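Local structure of glycosyl hydrolase, family 38 (Enterococcus faecalis, 5KBP) at residues G292-A297 against E571-K576; L296-S301 against T710-Q715. The protein probably hydrolyses alpha-mannosidic linkages as a glycoside hydrolase of family 38, with predicted carbohydrate and metal binding. One frame throughout, in Å; residues are numbered along the deposited sequence.

Contact 1. Residues G292-A297 against E571-K576; sequences GWYTLA and EYIFFK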
loop_
_atom_site.group_PDB
_atom_site.type_symbol
_atom_site.label_atom_id
_atom_site.label_comp_id
_atom_site.label_asym_id
_atom_site.label_seq_id
_atom_site.Cartn_x
_atom_site.Cartn_y
_atom_site.Cartn_z
ATOM N N GLY A 292 23.651 21.733 17.881
ATOM C CA GLY A 292 22.314 21.257 18.166
ATOM C C GLY A 292 21.260 21.612 17.141
ATOM O O GLY A 292 20.085 21.281 17.349
ATOM N N TRP A 293 21.635 22.270 16.043
ATOM C CA TRP A 293 20.675 22.662 15.020
ATOM C C TRP A 293 20.374 21.556 14.021
ATOM O O TRP A 293 19.298 21.571 13.412
ATOM C CB TRP A 293 21.175 23.895 14.259
ATOM C CG TRP A 293 21.214 25.135 15.089
ATOM C CD1 TRP A 293 22.324 25.816 15.495
ATOM C CD2 TRP A 293 20.089 25.847 15.614
ATOM N NE1 TRP A 293 21.959 26.912 16.239
ATOM C CE2 TRP A 293 20.591 26.953 16.329
ATOM C CE3 TRP A 293 18.706 25.658 15.550
ATOM C CZ2 TRP A 293 19.760 27.865 16.973
ATOM C CZ3 TRP A 293 17.883 26.562 16.190
ATOM C CH2 TRP A 293 18.411 27.653 16.890
ATOM N N TYR A 294 21.286 20.607 13.833
ATOM C CA TYR A 294 21.121 19.570 12.823
ATOM C C TYR A 294 21.310 18.186 13.425
ATOM O O TYR A 294 21.935 17.305 12.827
ATOM C CB TYR A 294 22.074 19.799 11.653
ATOM C CG TYR A 294 21.858 21.137 10.988
ATOM C CD1 TYR A 294 20.855 21.310 10.043
ATOM C CD2 TYR A 294 22.642 22.233 11.320
ATOM C CE1 TYR A 294 20.646 22.535 9.440
ATOM C CE2 TYR A 294 22.441 23.461 10.722
ATOM C CZ TYR A 294 21.441 23.608 9.782
ATOM O OH TYR A 294 21.237 24.829 9.183
ATOM N N THR A 295 20.766 17.976 14.626
ATOM C CA THR A 295 20.683 16.630 15.182
ATOM C C THR A 295 19.670 15.783 14.423
ATOM O O THR A 295 19.820 14.558 14.339
ATOM C CB THR A 295 20.310 16.700 16.667
ATOM O OG1 THR A 295 21.265 17.510 17.365
ATOM C CG2 THR A 295 20.287 15.312 17.295
ATOM N N LEU A 296 18.650 16.425 13.849
ATOM C CA LEU A 296 17.509 15.767 13.213
ATOM C C LEU A 296 16.718 14.922 14.206
ATOM O O LEU A 296 16.027 13.978 13.812
ATOM C CB LEU A 296 17.943 14.923 12.008
ATOM C CG LEU A 296 18.844 15.648 11.006
ATOM C CD1 LEU A 296 19.151 14.763 9.809
ATOM C CD2 LEU A 296 18.214 16.961 10.562
ATOM N N ALA A 297 16.803 15.259 15.495
ATOM C CA ALA A 297 16.084 14.497 16.511
ATOM C C ALA A 297 14.580 14.712 16.420
ATOM O O ALA A 297 13.807 13.855 16.865
ATOM C CB ALA A 297 16.579 14.873 17.905
ATOM N N GLU A 571 10.052 18.271 8.258
ATOM C CA GLU A 571 9.937 16.936 8.833
ATOM C C GLU A 571 11.173 16.540 9.630
ATOM O O GLU A 571 11.101 15.608 10.439
ATOM C CB GLU A 571 9.674 15.911 7.729
ATOM C CG GLU A 571 8.470 16.248 6.862
ATOM C CD GLU A 571 8.109 15.137 5.896
ATOM O OE1 GLU A 571 6.967 14.634 5.964
ATOM O OE2 GLU A 571 8.969 14.758 5.075
ATOM N N TYR A 572 12.297 17.225 9.428
ATOM C CA TYR A 572 13.521 16.933 10.164
ATOM C C TYR A 572 13.641 17.734 11.454
ATOM O O TYR A 572 14.075 17.195 12.478
ATOM C CB TYR A 572 14.747 17.223 9.294
ATOM C CG TYR A 572 14.989 16.246 8.167
ATOM C CD1 TYR A 572 15.737 15.095 8.369
ATOM C CD2 TYR A 572 14.491 16.488 6.893
ATOM C CE1 TYR A 572 15.972 14.202 7.339
ATOM C CE2 TYR A 572 14.721 15.602 5.856
ATOM C CZ TYR A 572 15.461 14.460 6.084
ATOM O OH TYR A 572 15.690 13.575 5.054
ATOM N N ILE A 573 13.279 19.015 11.423
ATOM C CA ILE A 573 13.649 19.962 12.465
ATOM C C ILE A 573 12.428 20.767 12.889
ATOM O O ILE A 573 11.634 21.206 12.049
ATOM C CB ILE A 573 14.777 20.902 11.986
ATOM C CG1 ILE A 573 15.997 20.086 11.550
ATOM C CG2 ILE A 573 15.159 21.894 13.077
ATOM C CD1 ILE A 573 17.144 20.918 11.033
ATOM N N PHE A 574 12.281 20.954 14.199
ATOM C CA PHE A 574 11.283 21.851 14.760
ATOM C C PHE A 574 11.888 23.236 14.939
ATOM O O PHE A 574 13.043 23.371 15.353
ATOM C CB PHE A 574 10.775 21.323 16.104
ATOM C CG PHE A 574 10.017 22.341 16.918
ATOM C CD1 PHE A 574 8.664 22.548 16.706
ATOM C CD2 PHE A 574 10.651 23.077 17.909
ATOM C CE1 PHE A 574 7.961 23.477 17.454
ATOM C CE2 PHE A 574 9.953 24.008 18.662
ATOM C CZ PHE A 574 8.605 24.208 18.433
ATOM N N PHE A 575 11.101 24.265 14.629
ATOM C CA PHE A 575 11.546 25.642 14.828
ATOM C C PHE A 575 10.328 26.503 15.125
ATOM O O PHE A 575 9.461 26.672 14.261
ATOM C CB PHE A 575 12.304 26.165 13.612
ATOM C CG PHE A 575 12.849 27.555 13.796
ATOM C CD1 PHE A 575 14.021 27.767 14.505
ATOM C CD2 PHE A 575 12.188 28.651 13.267
ATOM C CE1 PHE A 575 14.523 29.042 14.681
ATOM C CE2 PHE A 575 12.685 29.931 13.439
ATOM C CZ PHE A 575 13.855 30.126 14.146
ATOM N N LYS A 576 10.270 27.046 16.332
ATOM C CA LYS A 576 9.168 27.916 16.720
ATOM C C LYS A 576 9.344 29.291 16.085
ATOM O O LYS A 576 10.458 29.830 16.094
ATOM C CB LYS A 576 9.104 28.048 18.240
ATOM C CG LYS A 576 7.969 28.916 18.754
ATOM C CD LYS A 576 8.092 29.139 20.254
ATOM C CE LYS A 576 9.387 29.861 20.600
ATOM N NZ LYS A 576 9.517 30.105 22.064
#
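In Leu296 and Tyr572 the CG atom stands anti to the carbonyl carbon and beside the backbone N (chi1 -50° and -72°), which lays the two side chains alongside each other, pointing the same way. This is loop-to-loop packing between domains of the family 38 fold: 292-297 precedes helix 304-332 of the alpha-mannosidase middle domain, and 571-576 joins strands 555-566 and 583-584 of the C-terminal domain. Both leucine branches are used. Leu296 CD2 sits 3.7 Å from Tyr572 CB, at the root of the side chain, while Leu296 CD1 lies 3.7 Å from Tyr572 CD1, farther out along the ring. The CD2 branch also reaches Ile573 CG1 at 4.0 Å, so one methyl bridges two consecutive residues.

Ile573 extends the apolar line. With chi2 at 179°, its CD1 is extended away from CA until it lies 3.9 Å from Tyr294 CD1, the two side chains crossing at a slant. Farther along, the indole of Trp293 comes to the edge of the Phe575 ring, near its plane, in a looser approach of 4.4 Å between Trp293 CZ3 and Phe575 CD1. Arg631 makes a cation-pi contact with the same indole. Asn570 OD1 accepts from the backbone N of both Tyr572 and Ile573 in this loop. The shortest approach joins a methyl to a carbonyl: Ile573 CD1 lies 3.3 Å from Trp293 O.

Contact 2. Residues L296-S301 against T710-Q715; sequences LANTSS and TNPQHQ
Ala297 CB points at the 710-715 segment and meets two of its residues, lying 3.3 Å from Pro712 O and 3.5 Å from His714 CE1. Beside it, the amide of Asn298 crosses the proline ring, with Asn298 ND2 3.5 Å from Pro712 CB; this is packing, since the polar partner of that nitrogen is Glu737. The imidazole reaches the other segment through a chi1 of -54°, which sets CG beside the backbone N. Its CD2 then comes 3.9 Å from Ser300 CB. His714 NE2 is buried here and has no polar partner in the model.

The next shell fixes the shape of 296-301, whose residues 297-299 form a short 3-10 segment. Ser300 OG bonds to Ala297 O at 2.6 Å, approaching nearly in line with the carbonyl (C=O...donor angle 167°), and Ser300 N donates to the same oxygen. Leu296 O is likewise gripped twice, by Thr299 OG1 at 2.8 Å and by Thr299 N. These paired bonds, two at each carbonyl, are consistent with a fixed position for Ala297 and Ser300 beside His714.

Farther out, Glu737 OE2 takes both Asn298 ND2 and Ser301 OG, and Arg752 NH1 binds Asn298 O. The turn leading into helix 304-332 is thereby fastened to strands 737-740 and 745-753, while strand 713-714 pairs antiparallel with 737-740 in the same C-terminal sheet.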
loop_
_atom_site.group_PDB
_atom_site.type_symbol
_atom_site.label_atom_id
_atom_site.label_comp_id
_atom_site.label_asym_id
_atom_site.label_seq_id
_atom_site.Cartn_x
_atom_site.Cartn_y
_atom_site.Cartn_z
ATOM N N LEU A 296 18.650 16.425 13.849
ATOM C CA LEU A 296 17.509 15.767 13.213
ATOM C C LEU A 296 16.718 14.922 14.206
ATOM O O LEU A 296 16.027 13.978 13.812
ATOM C CB LEU A 296 17.943 14.923 12.008
ATOM C CG LEU A 296 18.844 15.648 11.006
ATOM C CD1 LEU A 296 19.151 14.763 9.809
ATOM C CD2 LEU A 296 18.214 16.961 10.562
ATOM N N ALA A 297 16.803 15.259 15.495
ATOM C CA ALA A 297 16.084 14.497 16.511
ATOM C C ALA A 297 14.580 14.712 16.420
ATOM O O ALA A 297 13.807 13.855 16.865
ATOM C CB ALA A 297 16.579 14.873 17.905
ATOM N N ASN A 298 14.143 15.838 15.849
ATOM C CA ASN A 298 12.717 16.112 15.707
ATOM C C ASN A 298 12.031 15.200 14.699
ATOM O O ASN A 298 10.814 15.313 14.519
ATOM C CB ASN A 298 12.500 17.577 15.321
ATOM C CG ASN A 298 12.881 18.529 16.434
ATOM O OD1 ASN A 298 13.689 19.436 16.242
ATOM N ND2 ASN A 298 12.307 18.318 17.612
ATOM N N THR A 299 12.769 14.306 14.037
ATOM C CA THR A 299 12.125 13.290 13.214
ATOM C C THR A 299 11.301 12.329 14.058
ATOM O O THR A 299 10.355 11.713 13.552
ATOM C CB THR A 299 13.173 12.516 12.413
ATOM O OG1 THR A 299 14.160 11.978 13.304
ATOM C CG2 THR A 299 13.854 13.421 11.397
ATOM N N SER A 300 11.636 12.193 15.343
ATOM C CA SER A 300 10.899 11.302 16.229
ATOM C C SER A 300 9.452 11.737 16.426
ATOM O O SER A 300 8.607 10.903 16.768
ATOM C CB SER A 300 11.613 11.213 17.581
ATOM O OG SER A 300 11.952 12.502 18.063
ATOM N N SER A 301 9.145 13.018 16.217
ATOM C CA SER A 301 7.783 13.518 16.338
ATOM C C SER A 301 7.113 13.765 14.993
ATOM O O SER A 301 5.911 14.051 14.961
ATOM C CB SER A 301 7.762 14.815 17.160
ATOM O OG SER A 301 8.488 15.845 16.512
ATOM N N THR A 710 16.129 24.436 22.206
ATOM C CA THR A 710 15.494 23.209 22.655
ATOM C C THR A 710 16.506 22.072 22.628
ATOM O O THR A 710 17.550 22.153 21.975
ATOM C CB THR A 710 14.282 22.846 21.783
ATOM O OG1 THR A 710 14.713 22.598 20.439
ATOM C CG2 THR A 710 13.262 23.975 21.785
ATOM N N ASN A 711 16.181 21.002 23.350
ATOM C CA ASN A 711 17.010 19.799 23.409
ATOM C C ASN A 711 16.116 18.577 23.236
ATOM O O ASN A 711 15.864 17.833 24.192
ATOM C CB ASN A 711 17.787 19.737 24.725
ATOM C CG ASN A 711 18.751 18.569 24.781
ATOM O OD1 ASN A 711 19.191 18.061 23.748
ATOM N ND2 ASN A 711 19.085 18.134 25.989
ATOM N N PRO A 712 15.615 18.342 22.023
ATOM C CA PRO A 712 14.745 17.177 21.803
ATOM C C PRO A 712 15.551 15.887 21.799
ATOM O O PRO A 712 16.571 15.776 21.114
ATOM C CB PRO A 712 14.115 17.459 20.435
ATOM C CG PRO A 712 15.127 18.298 19.734
ATOM C CD PRO A 712 15.787 19.141 20.796
ATOM N N GLN A 713 15.086 14.909 22.571
ATOM C CA GLN A 713 15.753 13.626 22.708
ATOM C C GLN A 713 14.823 12.500 22.275
ATOM O O GLN A 713 13.596 12.642 22.279
ATOM C CB GLN A 713 16.213 13.394 24.152
ATOM C CG GLN A 713 17.300 14.340 24.623
ATOM C CD GLN A 713 18.635 14.062 23.964
ATOM O OE1 GLN A 713 18.890 12.956 23.489
ATOM N NE2 GLN A 713 19.498 15.070 23.934
ATOM N N HIS A 714 15.424 11.372 21.906
ATOM C CA HIS A 714 14.676 10.184 21.522
ATOM C C HIS A 714 14.369 9.340 22.751
ATOM O O HIS A 714 15.208 9.188 23.642
ATOM C CB HIS A 714 15.460 9.344 20.512
ATOM C CG HIS A 714 15.899 10.101 19.297
ATOM N ND1 HIS A 714 17.024 10.897 19.281
ATOM C CD2 HIS A 714 15.368 10.174 18.053
ATOM C CE1 HIS A 714 17.166 11.431 18.080
ATOM N NE2 HIS A 714 16.174 11.010 17.317
ATOM N N GLN A 715 13.160 8.788 22.794
ATOM C CA GLN A 715 12.780 7.845 23.831
ATOM C C GLN A 715 12.044 6.674 23.200
ATOM O O GLN A 715 11.458 6.788 22.121
ATOM C CB GLN A 715 11.893 8.487 24.909
ATOM C CG GLN A 715 10.473 8.788 24.456
ATOM C CD GLN A 715 9.584 9.257 25.592
ATOM O OE1 GLN A 715 9.886 9.030 26.764
ATOM N NE2 GLN A 715 8.485 9.918 25.250
#

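The two contacts share Leu296 and Ala297, and their centres lie about 7 Å apart; the loop before helix 304-332 meets two separate parts of the C-terminal region, 571-576 and 710-715. Contact 1 is partly buried, its centre about 20 Å from the centre of the chain, and includes exposed Tyr294; contact 2 is buried, its centre about 14 Å from the centre of the chain. Leucine, isoleucine and aromatic side chains dominate the first, whereas small residues, a proline and an imidazole meet in the second, backed by a polar network. Asn298 joins them: its OD1 lies 2.9 Å from Phe574 N, a probable hydrogen bond, and Thr299 CG2 packs 3.7 Å from Tyr572 CA.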